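Local coordinates for protein sulfate adenylyltransferase (Allochromatium vinosum, PDB 4DNX) that transfers the adenylyl group of ATP to sulfate, giving adenosine 5'-phosphosulfate and diphosphate, at residues Leu84-Ser89 with Asn150-Thr155. Numbering follows the deposited sequence. Where two conformers were deposited one is given.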
loop_
_atom_site.group_PDB
_atom_site.type_symbol
_atom_site.label_atom_id
_atom_site.label_comp_id
_atom_site.label_asym_id
_atom_site.label_seq_id
_atom_site.Cartn_x
_atom_site.Cartn_y
_atom_site.Cartn_z
ATOM N N LEU A 84 1.115 -26.278 2.636
ATOM C CA LEU A 84 1.796 -27.231 1.753
ATOM C C LEU A 84 2.059 -26.636 0.375
ATOM O O LEU A 84 1.309 -25.775 -0.135
ATOM C CB LEU A 84 0.957 -28.506 1.615
ATOM C CG LEU A 84 0.970 -29.459 2.827
ATOM C CD1 LEU A 84 -0.138 -30.465 2.710
ATOM C CD2 LEU A 84 2.342 -30.195 2.919
ATOM N N CYS A 85 3.155 -27.089 -0.231
ATOM C CA CYS A 85 3.412 -26.829 -1.664
ATOM C C CYS A 85 3.405 -28.176 -2.360
ATOM O O CYS A 85 4.423 -28.898 -2.398
ATOM C CB CYS A 85 4.783 -26.151 -1.865
ATOM S SG CYS A 85 5.047 -25.779 -3.611
ATOM N N LEU A 86 2.228 -28.525 -2.876
ATOM C CA LEU A 86 2.025 -29.818 -3.538
ATOM C C LEU A 86 2.125 -29.628 -5.038
ATOM O O LEU A 86 1.621 -28.647 -5.570
ATOM C CB LEU A 86 0.641 -30.361 -3.184
ATOM C CG LEU A 86 0.476 -30.894 -1.752
ATOM C CD1 LEU A 86 -0.991 -31.175 -1.442
ATOM C CD2 LEU A 86 1.264 -32.181 -1.647
ATOM N N LEU A 87 2.745 -30.595 -5.706
ATOM C CA LEU A 87 3.036 -30.544 -7.156
ATOM C C LEU A 87 2.694 -31.919 -7.749
ATOM O O LEU A 87 2.782 -32.948 -7.069
ATOM C CB LEU A 87 4.512 -30.285 -7.371
ATOM C CG LEU A 87 5.120 -28.980 -6.785
ATOM C CD1 LEU A 87 6.625 -29.068 -7.048
ATOM C CD2 LEU A 87 4.495 -27.749 -7.435
ATOM N N GLU A 88 2.391 -31.945 -9.047
ATOM C CA GLU A 88 2.197 -33.198 -9.736
ATOM C C GLU A 88 3.516 -34.012 -9.749
ATOM O O GLU A 88 3.529 -35.244 -9.571
ATOM C CB GLU A 88 1.724 -32.880 -11.154
ATOM C CG GLU A 88 1.449 -34.107 -11.993
ATOM C CD GLU A 88 0.454 -35.037 -11.328
ATOM O OE1 GLU A 88 -0.523 -34.526 -10.725
ATOM O OE2 GLU A 88 0.664 -36.276 -11.401
ATOM N N SER A 89 4.632 -33.313 -9.926
ATOM C CA SER A 89 5.941 -33.969 -9.974
ATOM C C SER A 89 7.068 -33.008 -9.570
ATOM O O SER A 89 6.972 -31.814 -9.813
ATOM C CB SER A 89 6.187 -34.492 -11.397
ATOM O OG SER A 89 7.532 -34.883 -11.552
ATOM N N ASN A 150 -7.227 -31.679 -2.843
ATOM C CA ASN A 150 -6.926 -32.990 -3.395
ATOM C C ASN A 150 -6.650 -32.953 -4.897
ATOM O O ASN A 150 -6.500 -34.016 -5.536
ATOM C CB ASN A 150 -8.077 -33.958 -3.079
ATOM C CG ASN A 150 -8.019 -34.443 -1.643
ATOM O OD1 ASN A 150 -7.310 -35.396 -1.329
ATOM N ND2 ASN A 150 -8.734 -33.765 -0.757
ATOM N N SER A 151 -6.557 -31.748 -5.450
ATOM C CA SER A 151 -6.415 -31.560 -6.904
ATOM C C SER A 151 -5.104 -30.915 -7.291
ATOM O O SER A 151 -5.015 -30.346 -8.379
ATOM C CB SER A 151 -7.574 -30.723 -7.461
ATOM O OG SER A 151 -8.706 -31.563 -7.580
ATOM N N GLN A 152 -4.089 -31.061 -6.442
ATOM C CA GLN A 152 -2.835 -30.346 -6.630
ATOM C C GLN A 152 -1.655 -31.246 -6.942
ATOM O O GLN A 152 -0.553 -30.738 -7.221
ATOM C CB GLN A 152 -2.468 -29.565 -5.373
ATOM C CG GLN A 152 -3.520 -28.522 -4.934
ATOM C CD GLN A 152 -3.109 -27.890 -3.625
ATOM O OE1 GLN A 152 -2.397 -26.894 -3.623
ATOM N NE2 GLN A 152 -3.452 -28.534 -2.498
ATOM N N GLY A 153 -1.854 -32.544 -6.859
ATOM C CA GLY A 153 -0.769 -33.502 -6.950
ATOM C C GLY A 153 -0.367 -33.978 -5.565
ATOM O O GLY A 153 -0.900 -33.472 -4.543
ATOM N N ARG A 154 0.607 -34.889 -5.518
ATOM C CA ARG A 154 0.972 -35.607 -4.289
ATOM C C ARG A 154 2.452 -35.506 -3.910
ATOM O O ARG A 154 2.915 -36.211 -3.004
ATOM C CB ARG A 154 0.589 -37.103 -4.415
ATOM C CG ARG A 154 -0.902 -37.351 -4.617
ATOM C CD ARG A 154 -1.742 -36.735 -3.494
ATOM N NE ARG A 154 -3.042 -37.406 -3.411
ATOM C CZ ARG A 154 -3.243 -38.693 -3.116
ATOM N NH1 ARG A 154 -2.224 -39.527 -2.822
ATOM N NH2 ARG A 154 -4.485 -39.135 -3.107
ATOM N N THR A 155 3.212 -34.636 -4.594
ATOM C CA THR A 155 4.606 -34.407 -4.235
ATOM C C THR A 155 4.705 -33.118 -3.421
ATOM O O THR A 155 4.444 -32.039 -3.932
ATOM C CB THR A 155 5.507 -34.310 -5.491
ATOM O OG1 THR A 155 5.428 -35.539 -6.233
ATOM C CG2 THR A 155 6.978 -34.096 -5.101
HETATM O O HOH W 1 -0.033 -26.582 -2.388
HETATM O O HOH W 2 1.739 -36.290 -7.676
HETATM O O HOH W 3 3.740 -37.371 -6.951
#
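Leu87 and Thr155 form an antiparallel hydrogen-bonded pair: Leu87 N donates to Thr155 O over 2.8 Å, bent at the hydrogen (141°), and Thr155 N returns a straighter bond of 3.0 Å to Leu87 O, in the carbonyl plane. Arg154 and Thr155 both face Leu87, a classic beta bulge. Close packing centres on Leu86. Its backbone sets CB 3.7 Å from Gly153 O, and chi1 -73° (CG anti to the carbonyl carbon) turns both methyls against that oxygen, CD2 at 3.8 Å. CD1 also makes a van der Waals contact of 3.8 Å with Gln152 NE2, itself hydrogen-bonded to Phe149 O and Gln39 OE1; the two side chains cross at about a right angle. An alanine replacing Leu86 would probably open a gap at Gly153 O and leave Gln152 NE2 without its CD1 contact. Gly153 CA makes a CA-H...O contact of 3.6 Å with Leu87 O; a beta carbon would point toward 84-89, about 2.4 Å from that oxygen, and at phi 100° jam against the preceding carbonyl oxygen. One water donates hydrogen bonds to Leu84 O and Gln152 OE1, which also bonds Ser37, and accepts one from Leu86 N.

The Glu88 side is looser and wetter. Its carboxylate comes no nearer than OE1 to Gly153 CA, 3.9 Å, and another water bridges Arg154 N to Glu88 O. A third binds Thr155 OG1, which also bonds Gln122, but reaches Glu88 O weakly. Within the PUA-like domain, the contact sets strand 86-87 against the start of strand 155-163, which the 150-154 loop links to helix 144-149, while Arg154 reaches Asp125 and Met128 of helix 125-136.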